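PDB 6OTU: glucose-6-phosphate isomerase from Chlamydia trachomatis D/UW-3/CX, which catalyses the reversible isomerisation of glucose-6-phosphate to fructose-6-phosphate, the interconversion of aldose and ketose early in glycolysis. Local coordinates for residues Phe149-Gln154 with Glu202-Val207; Lys179-Val184 with Gly278-Phe283; Ile31-Ser36 with Lys451-Ser456. One frame throughout, in Å; residues are numbered along the deposited sequence.

Contact 1. Residues Phe149-Gln154 with Glu202-Val207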
loop_
_atom_site.group_PDB
_atom_site.type_symbol
_atom_site.label_atom_id
_atom_site.label_comp_id
_atom_site.label_asym_id
_atom_site.label_seq_id
_atom_site.Cartn_x
_atom_site.Cartn_y
_atom_site.Cartn_z
ATOM N N PHE A 149 -13.223 10.436 28.804
ATOM C CA PHE A 149 -12.496 10.863 27.610
ATOM C C PHE A 149 -13.304 10.613 26.341
ATOM O O PHE A 149 -13.954 9.573 26.192
ATOM C CB PHE A 149 -11.160 10.141 27.484
ATOM C CG PHE A 149 -10.325 10.178 28.737
ATOM C CD1 PHE A 149 -9.495 11.256 29.002
ATOM C CD2 PHE A 149 -10.360 9.130 29.637
ATOM C CE1 PHE A 149 -8.710 11.282 30.152
ATOM C CE2 PHE A 149 -9.582 9.156 30.787
ATOM C CZ PHE A 149 -8.761 10.227 31.047
ATOM N N SER A 150 -13.234 11.568 25.417
ATOM C CA SER A 150 -13.817 11.439 24.092
ATOM C C SER A 150 -12.809 10.996 23.041
ATOM O O SER A 150 -13.216 10.586 21.952
ATOM C CB SER A 150 -14.421 12.787 23.681
ATOM O OG SER A 150 -13.395 13.766 23.661
ATOM N N THR A 151 -11.517 11.037 23.355
ATOM C CA THR A 151 -10.440 10.965 22.376
ATOM C C THR A 151 -9.325 10.060 22.878
ATOM O O THR A 151 -8.857 10.227 24.007
ATOM C CB THR A 151 -9.890 12.371 22.119
ATOM O OG1 THR A 151 -10.966 13.213 21.686
ATOM C CG2 THR A 151 -8.792 12.352 21.074
ATOM N N LEU A 152 -8.882 9.126 22.041
ATOM C CA LEU A 152 -7.750 8.265 22.366
ATOM C C LEU A 152 -6.675 8.418 21.294
ATOM O O LEU A 152 -6.978 8.381 20.095
ATOM C CB LEU A 152 -8.183 6.792 22.495
ATOM C CG LEU A 152 -7.106 5.823 23.013
ATOM C CD1 LEU A 152 -7.718 4.753 23.870
ATOM C CD2 LEU A 152 -6.290 5.185 21.888
ATOM N N VAL A 153 -5.420 8.565 21.727
ATOM C CA VAL A 153 -4.268 8.694 20.829
ATOM C C VAL A 153 -3.299 7.560 21.122
ATOM O O VAL A 153 -2.696 7.513 22.199
ATOM C CB VAL A 153 -3.563 10.047 20.979
ATOM C CG1 VAL A 153 -2.324 10.089 20.087
ATOM C CG2 VAL A 153 -4.523 11.188 20.642
ATOM N N GLN A 154 -3.140 6.644 20.177
ATOM C CA GLN A 154 -2.197 5.548 20.349
ATOM C C GLN A 154 -0.844 5.973 19.800
ATOM O O GLN A 154 -0.713 6.245 18.604
ATOM C CB GLN A 154 -2.678 4.280 19.650
ATOM C CG GLN A 154 -1.751 3.099 19.842
ATOM C CD GLN A 154 -2.485 1.800 20.154
ATOM O OE1 GLN A 154 -3.510 1.790 20.852
ATOM N NE2 GLN A 154 -1.949 0.688 19.649
ATOM N N GLU A 202 -7.549 18.006 27.241
ATOM C CA GLU A 202 -8.285 17.713 28.468
ATOM C C GLU A 202 -9.216 16.520 28.292
ATOM O O GLU A 202 -9.511 15.814 29.262
ATOM C CB GLU A 202 -9.071 18.941 28.918
ATOM C CG GLU A 202 -9.130 19.075 30.427
ATOM C CD GLU A 202 -9.324 20.510 30.880
ATOM O OE1 GLU A 202 -8.880 20.842 32.005
ATOM O OE2 GLU A 202 -9.921 21.302 30.110
ATOM N N GLN A 203 -9.655 16.260 27.059
ATOM C CA GLN A 203 -10.554 15.161 26.745
ATOM C C GLN A 203 -9.828 13.941 26.194
ATOM O O GLN A 203 -10.479 12.972 25.796
ATOM C CB GLN A 203 -11.617 15.632 25.746
ATOM C CG GLN A 203 -12.833 16.275 26.393
ATOM C CD GLN A 203 -13.426 15.410 27.503
ATOM O OE1 GLN A 203 -13.909 14.305 27.248
ATOM N NE2 GLN A 203 -13.387 15.910 28.738
ATOM N N THR A 204 -8.502 13.955 26.169
ATOM C CA THR A 204 -7.724 12.966 25.434
ATOM C C THR A 204 -7.035 12.015 26.398
ATOM O O THR A 204 -6.408 12.448 27.368
ATOM C CB THR A 204 -6.677 13.640 24.532
ATOM O OG1 THR A 204 -7.329 14.426 23.521
ATOM C CG2 THR A 204 -5.814 12.596 23.856
ATOM N N LEU A 205 -7.156 10.724 26.124
ATOM C CA LEU A 205 -6.365 9.697 26.778
ATOM C C LEU A 205 -5.241 9.269 25.828
ATOM O O LEU A 205 -5.502 8.901 24.678
ATOM C CB LEU A 205 -7.258 8.508 27.154
ATOM C CG LEU A 205 -6.499 7.278 27.660
ATOM C CD1 LEU A 205 -5.961 7.557 29.063
ATOM C CD2 LEU A 205 -7.361 6.016 27.633
ATOM N N VAL A 206 -3.994 9.340 26.287
ATOM C CA VAL A 206 -2.847 8.996 25.447
ATOM C C VAL A 206 -2.363 7.608 25.837
ATOM O O VAL A 206 -1.954 7.391 26.981
ATOM C CB VAL A 206 -1.709 10.018 25.591
ATOM C CG1 VAL A 206 -0.492 9.560 24.777
ATOM C CG2 VAL A 206 -2.169 11.409 25.181
ATOM N N VAL A 207 -2.378 6.670 24.900
ATOM C CA VAL A 207 -1.987 5.288 25.170
ATOM C C VAL A 207 -0.648 5.046 24.482
ATOM O O VAL A 207 -0.576 4.938 23.250
ATOM C CB VAL A 207 -3.052 4.286 24.697
ATOM C CG1 VAL A 207 -2.678 2.852 25.107
ATOM C CG2 VAL A 207 -4.409 4.656 25.273
#
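One face of the Phe149 ring carries Leu205: CB stands 4.0 Å from the ring centroid and 15° off the normal, a CH-pi contact made by the root of the side chain. At the edge, close to the ring plane, comes the backbone carbonyl group of Gln203. With CG of Phe149 placed beside its own N (chi1 -50°), the ring lies over Leu205 CB.

Beyond the ring the backbones pair in parallel. Gln203 O receives Thr151 N and, weakly, Ser150 N; then Leu205 N reaches Thr151 O at 2.8 Å, Val153 N reaches Leu205 O at 3.0 Å, and Val207 N reaches Val153 O at 2.8 Å. These last three bonds are nearly straight at the hydrogen, and CA-H...O contacts fill in between them.

On the sheet face of Leu152, Leu205 and Val207, the two leucines extend together, with Leu152 CD1 near Leu205 CD2, while CD1 of Leu152 meets CG2 of Val207 at 3.6 Å; helix 275-285 covers this face. On the other face Thr151 CG2 touches Thr204 OG1, and the methyl groups Val153 CG2 and Thr204 CG2 lie 3.7 Å apart, with Ile199 packed against them. Thr204 OG1 is bonded to Asp200 O. Gln154 NE2 donates a hydrogen bond to Ser160 O, of a residue in the glucose-6-phosphate pocket.

Neighbouring strands 151-155 and 204-209, joined through helices and strand 180-184, belong to the five-stranded parallel beta sheet of the alpha/beta fold expected of a sugar isomerase (SIS) domain.

Contact 2. Residues Lys179-Val184 with Gly278-Phe283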
loop_
_atom_site.group_PDB
_atom_site.type_symbol
_atom_site.label_atom_id
_atom_site.label_comp_id
_atom_site.label_asym_id
_atom_site.label_seq_id
_atom_site.Cartn_x
_atom_site.Cartn_y
_atom_site.Cartn_z
ATOM N N LYS A 179 -16.227 8.045 20.035
ATOM C CA LYS A 179 -14.822 8.281 20.344
ATOM C C LYS A 179 -14.059 8.682 19.095
ATOM O O LYS A 179 -14.299 8.161 18.001
ATOM C CB LYS A 179 -14.182 7.030 20.943
ATOM C CG LYS A 179 -14.880 6.522 22.186
ATOM C CD LYS A 179 -15.156 7.666 23.161
ATOM C CE LYS A 179 -15.811 7.130 24.442
ATOM N NZ LYS A 179 -16.117 8.201 25.443
ATOM N N ARG A 180 -13.129 9.611 19.264
ATOM C CA ARG A 180 -12.200 9.979 18.215
ATOM C C ARG A 180 -10.851 9.326 18.496
ATOM O O ARG A 180 -10.336 9.409 19.620
ATOM C CB ARG A 180 -12.066 11.494 18.132
ATOM C CG ARG A 180 -13.387 12.241 18.207
ATOM C CD ARG A 180 -13.113 13.733 18.332
ATOM N NE ARG A 180 -12.633 14.321 17.080
ATOM C CZ ARG A 180 -11.700 15.268 17.001
ATOM N NH1 ARG A 180 -11.125 15.734 18.106
ATOM N NH2 ARG A 180 -11.343 15.756 15.815
ATOM N N ILE A 181 -10.287 8.678 17.472
ATOM C CA ILE A 181 -9.164 7.761 17.626
ATOM C C ILE A 181 -8.072 8.155 16.643
ATOM O O ILE A 181 -8.331 8.305 15.443
ATOM C CB ILE A 181 -9.594 6.293 17.413
ATOM C CG1 ILE A 181 -10.837 5.965 18.257
ATOM C CG2 ILE A 181 -8.457 5.332 17.723
ATOM C CD1 ILE A 181 -10.585 5.959 19.743
ATOM N N PHE A 182 -6.853 8.325 17.151
ATOM C CA PHE A 182 -5.709 8.720 16.342
ATOM C C PHE A 182 -4.533 7.801 16.631
ATOM O O PHE A 182 -4.427 7.205 17.712
ATOM C CB PHE A 182 -5.301 10.181 16.613
ATOM C CG PHE A 182 -6.396 11.171 16.348
ATOM C CD1 PHE A 182 -7.312 11.495 17.338
ATOM C CD2 PHE A 182 -6.525 11.760 15.095
ATOM C CE1 PHE A 182 -8.335 12.390 17.084
ATOM C CE2 PHE A 182 -7.543 12.664 14.832
ATOM C CZ PHE A 182 -8.450 12.983 15.827
ATOM N N PHE A 183 -3.638 7.700 15.651
ATOM C CA PHE A 183 -2.403 6.937 15.791
ATOM C C PHE A 183 -1.235 7.840 15.456
ATOM O O PHE A 183 -1.186 8.413 14.365
ATOM C CB PHE A 183 -2.391 5.698 14.891
ATOM C CG PHE A 183 -3.514 4.758 15.167
ATOM C CD1 PHE A 183 -4.756 4.959 14.589
ATOM C CD2 PHE A 183 -3.340 3.681 16.029
ATOM C CE1 PHE A 183 -5.804 4.090 14.858
ATOM C CE2 PHE A 183 -4.385 2.804 16.291
ATOM C CZ PHE A 183 -5.620 3.012 15.702
ATOM N N VAL A 184 -0.304 7.963 16.397
ATOM C CA VAL A 184 0.940 8.699 16.204
ATOM C C VAL A 184 2.067 7.673 16.245
ATOM O O VAL A 184 2.280 7.006 17.268
ATOM C CB VAL A 184 1.116 9.794 17.272
ATOM C CG1 VAL A 184 2.485 10.471 17.170
ATOM C CG2 VAL A 184 0.010 10.814 17.157
ATOM N N GLY A 278 -6.207 -4.272 22.794
ATOM C CA GLY A 278 -7.336 -4.296 23.716
ATOM C C GLY A 278 -7.748 -2.922 24.211
ATOM O O GLY A 278 -8.942 -2.625 24.323
ATOM N N VAL A 279 -6.769 -2.064 24.511
ATOM C CA VAL A 279 -7.075 -0.742 25.056
ATOM C C VAL A 279 -7.800 0.116 24.019
ATOM O O VAL A 279 -8.892 0.634 24.272
ATOM C CB VAL A 279 -5.798 -0.050 25.566
ATOM C CG1 VAL A 279 -6.111 1.377 25.952
ATOM C CG2 VAL A 279 -5.208 -0.812 26.747
ATOM N N VAL A 280 -7.203 0.287 22.839
ATOM C CA VAL A 280 -7.809 1.185 21.860
ATOM C C VAL A 280 -9.147 0.635 21.385
ATOM O O VAL A 280 -10.134 1.375 21.282
ATOM C CB VAL A 280 -6.844 1.454 20.686
ATOM C CG1 VAL A 280 -6.486 0.174 19.944
ATOM C CG2 VAL A 280 -7.453 2.491 19.741
ATOM N N LEU A 281 -9.216 -0.671 21.111
ATOM C CA LEU A 281 -10.473 -1.266 20.672
ATOM C C LEU A 281 -11.516 -1.192 21.774
ATOM O O LEU A 281 -12.668 -0.817 21.528
ATOM C CB LEU A 281 -10.254 -2.714 20.233
ATOM C CG LEU A 281 -9.320 -2.932 19.031
ATOM C CD1 LEU A 281 -9.087 -4.420 18.796
ATOM C CD2 LEU A 281 -9.850 -2.267 17.776
ATOM N N GLY A 282 -11.130 -1.545 23.003
ATOM C CA GLY A 282 -12.075 -1.476 24.108
ATOM C C GLY A 282 -12.620 -0.078 24.346
ATOM O O GLY A 282 -13.813 0.097 24.603
ATOM N N PHE A 283 -11.760 0.939 24.246
ATOM C CA PHE A 283 -12.213 2.314 24.439
ATOM C C PHE A 283 -13.144 2.754 23.315
ATOM O O PHE A 283 -14.183 3.380 23.567
ATOM C CB PHE A 283 -11.003 3.244 24.540
ATOM C CG PHE A 283 -11.351 4.701 24.656
ATOM C CD1 PHE A 283 -11.597 5.276 25.894
ATOM C CD2 PHE A 283 -11.406 5.511 23.528
ATOM C CE1 PHE A 283 -11.908 6.630 26.003
ATOM C CE2 PHE A 283 -11.711 6.858 23.636
ATOM C CZ PHE A 283 -11.963 7.419 24.875
#
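Lys179 and Ile181 both meet Phe283, through methylene and methyl groups. The lysine chain crosses the ring at about a right angle: CG comes within 3.5 Å of Phe283 CE2, CD lies 3.6 Å from CZ, and CE stands over one face. A bend at chi2 (-47°) takes the chain along this side of the ring. At the ring edge, in its plane, sits Ile181 CD1, 3.9 Å from CD2 of Phe283; Ile181 and Phe283 overlap with their chains running in contrary senses.

Apolar packing continues about one helical turn earlier, at Val280. Ile181 CG2 and Val280 CG2 meet at 3.6 Å, crossing obliquely, and the tip of Phe183, its CZ, is a looser neighbour of the same valine methyl. Leu152 of the adjacent strand touches Ile181, Val280 and Phe283, so the three share one apolar cluster.

The polar ends find partners elsewhere: Lys179 NZ is hydrogen-bonded to the carbonyl oxygens of Phe149 and Arg146, and Phe283 O accepts from Arg146 NH1. No hydrogen bond passes between residues 179-184 and 278-283, so here the helix rests on the sheet edge through apolar surface, the lysine lending its hydrocarbon stem while backbone oxygens take its ammonium group.

Contact 3. Residues Ile31-Ser36 with Lys451-Ser456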
loop_
_atom_site.group_PDB
_atom_site.type_symbol
_atom_site.label_atom_id
_atom_site.label_comp_id
_atom_site.label_asym_id
_atom_site.label_seq_id
_atom_site.Cartn_x
_atom_site.Cartn_y
_atom_site.Cartn_z
ATOM N N ILE A 31 -2.664 -26.635 -14.579
ATOM C CA ILE A 31 -3.927 -26.649 -15.306
ATOM C C ILE A 31 -4.121 -25.313 -16.019
ATOM O O ILE A 31 -3.694 -24.249 -15.537
ATOM C CB ILE A 31 -5.105 -26.993 -14.369
ATOM C CG1 ILE A 31 -6.377 -27.264 -15.183
ATOM C CG2 ILE A 31 -5.363 -25.906 -13.319
ATOM C CD1 ILE A 31 -7.602 -27.655 -14.340
ATOM N N ASP A 32 -4.716 -25.377 -17.213
ATOM C CA ASP A 32 -4.981 -24.199 -18.037
ATOM C C ASP A 32 -6.383 -23.689 -17.713
ATOM O O ASP A 32 -7.388 -24.237 -18.187
ATOM C CB ASP A 32 -4.823 -24.544 -19.515
ATOM C CG ASP A 32 -5.191 -23.383 -20.446
ATOM O OD1 ASP A 32 -5.286 -22.219 -19.995
ATOM O OD2 ASP A 32 -5.383 -23.642 -21.653
ATOM N N LEU A 33 -6.457 -22.630 -16.899
ATOM C CA LEU A 33 -7.763 -22.093 -16.536
ATOM C C LEU A 33 -8.472 -21.425 -17.706
ATOM O O LEU A 33 -9.654 -21.103 -17.574
ATOM C CB LEU A 33 -7.632 -21.110 -15.365
ATOM C CG LEU A 33 -7.022 -21.701 -14.092
ATOM C CD1 LEU A 33 -6.600 -20.622 -13.071
ATOM C CD2 LEU A 33 -7.958 -22.739 -13.451
ATOM N N THR A 34 -7.790 -21.191 -18.837
ATOM C CA THR A 34 -8.446 -20.591 -19.992
ATOM C C THR A 34 -9.063 -21.616 -20.939
ATOM O O THR A 34 -9.764 -21.217 -21.873
ATOM C CB THR A 34 -7.480 -19.737 -20.816
ATOM O OG1 THR A 34 -6.590 -20.600 -21.535
ATOM C CG2 THR A 34 -6.686 -18.742 -19.958
ATOM N N ALA A 35 -8.802 -22.911 -20.750
ATOM C CA ALA A 35 -9.407 -23.928 -21.608
ATOM C C ALA A 35 -10.915 -23.943 -21.427
ATOM O O ALA A 35 -11.412 -23.915 -20.299
ATOM C CB ALA A 35 -8.832 -25.308 -21.293
ATOM N N SER A 36 -11.642 -24.010 -22.544
ATOM C CA SER A 36 -13.097 -23.922 -22.503
ATOM C C SER A 36 -13.674 -25.011 -21.607
ATOM O O SER A 36 -13.226 -26.160 -21.631
ATOM C CB SER A 36 -13.675 -24.023 -23.912
ATOM O OG SER A 36 -14.138 -25.333 -24.170
ATOM N N LYS A 451 -4.760 -12.672 -21.610
ATOM C CA LYS A 451 -4.225 -14.026 -21.703
ATOM C C LYS A 451 -4.774 -14.920 -20.608
ATOM O O LYS A 451 -4.840 -16.141 -20.787
ATOM C CB LYS A 451 -2.692 -13.993 -21.646
ATOM C CG LYS A 451 -2.045 -12.975 -22.624
ATOM C CD LYS A 451 -0.493 -13.029 -22.619
ATOM C CE LYS A 451 0.165 -11.631 -22.695
ATOM N NZ LYS A 451 0.468 -11.018 -21.344
ATOM N N GLY A 452 -5.168 -14.339 -19.474
ATOM C CA GLY A 452 -5.773 -15.128 -18.422
ATOM C C GLY A 452 -4.721 -15.955 -17.700
ATOM O O GLY A 452 -3.525 -15.657 -17.727
ATOM N N ASN A 453 -5.196 -17.024 -17.055
ATOM C CA ASN A 453 -4.354 -17.910 -16.245
ATOM C C ASN A 453 -3.661 -17.167 -15.110
ATOM O O ASN A 453 -2.609 -17.588 -14.635
ATOM C CB ASN A 453 -3.318 -18.652 -17.095
ATOM C CG ASN A 453 -3.796 -20.035 -17.499
ATOM O OD1 ASN A 453 -4.592 -20.654 -16.787
ATOM N ND2 ASN A 453 -3.333 -20.519 -18.643
ATOM N N SER A 454 -4.254 -16.070 -14.650
ATOM C CA SER A 454 -3.726 -15.352 -13.502
ATOM C C SER A 454 -4.524 -15.804 -12.285
ATOM O O SER A 454 -5.750 -15.587 -12.239
ATOM C CB SER A 454 -3.832 -13.839 -13.713
ATOM O OG SER A 454 -3.769 -13.107 -12.511
ATOM N N PRO A 455 -3.904 -16.470 -11.310
ATOM C CA PRO A 455 -4.675 -17.191 -10.291
ATOM C C PRO A 455 -5.194 -16.291 -9.176
ATOM O O PRO A 455 -4.642 -15.233 -8.870
ATOM C CB PRO A 455 -3.661 -18.203 -9.740
ATOM C CG PRO A 455 -2.343 -17.553 -9.957
ATOM C CD PRO A 455 -2.455 -16.752 -11.220
ATOM N N SER A 456 -6.270 -16.756 -8.539
ATOM C CA SER A 456 -6.818 -16.029 -7.405
ATOM C C SER A 456 -7.658 -16.962 -6.548
ATOM O O SER A 456 -8.075 -18.040 -6.991
ATOM C CB SER A 456 -7.652 -14.816 -7.853
ATOM O OG SER A 456 -8.704 -15.187 -8.726
#
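Asn453 reaches the 31-36 loop with both ends of its amide. Its OD1 accepts Leu33 N at 2.7 Å, in the carbonyl plane and on a lone pair, while its ND2 gives a hydrogen to Asp32 OD1 at 2.9 Å. Both bonds are bent at the hydrogen; the amide and carboxylate planes are 54° apart, and ND2 meets the oxygen out of the carboxylate plane.

Two more donors come to the same oxygen from within the loop. Thr34 N, 2.9 Å from Asp32 OD1, comes in over the opposite side of the carboxylate plane from Asn453 ND2 and makes an Asx turn; Thr34 OG1, 2.6 Å from Asp32 OD1, approaches on the syn side, closer to the plane. With three donors on one oxygen, the carboxylate would probably favour its ionised form and is fixed in rotation. The backbone turns here as well: Ala35 N bonds to Asp32 O at 3.2 Å, closing a type I beta turn. Asp32 CG lies anti to the backbone N (chi1 176°), and from there OD1 reaches both the turn and Asn453.

Packing surrounds this polar core. Leu33 CB rests 3.4 Å from Asn453 OD1. Thr34 CG2 lies against the opposing backbone, 3.3 Å from Lys451 O and 4.0 Å from Gly452 CA. Gly452 and Asn453, which follow Lys451 O along this backbone, both have positive phi.

The contact is at the surface. Leu33 turns its side chain onto Ala438 of helix 422-439 and Arg43 of helix 41-46, Arg62 touches both Leu33 and Asn453, and the 451-456 loop runs directly into strand 456-461 beside strand 401-406.

In the fold
From the N terminus, the chain first passes 31-36, whose partner 451-456 comes more than 400 residues later, so contact 3 closes a loop enclosing both others. Within it, the order 149-154, 179-184, 202-207, 278-283 makes contacts 1 and 2 cross. Strand 151-155 lies between strands 180-184 and 204-209, so contact 1 joins it to one neighbour while contact 2 sets helix 275-285 against the other; their centres are about 8 Å apart. Contact 3, its centre about 51 Å from that of contact 1 and across the chain's centre, fastens the N-terminal loop beside the six-stranded mixed sheet, where strand 456-461 begins.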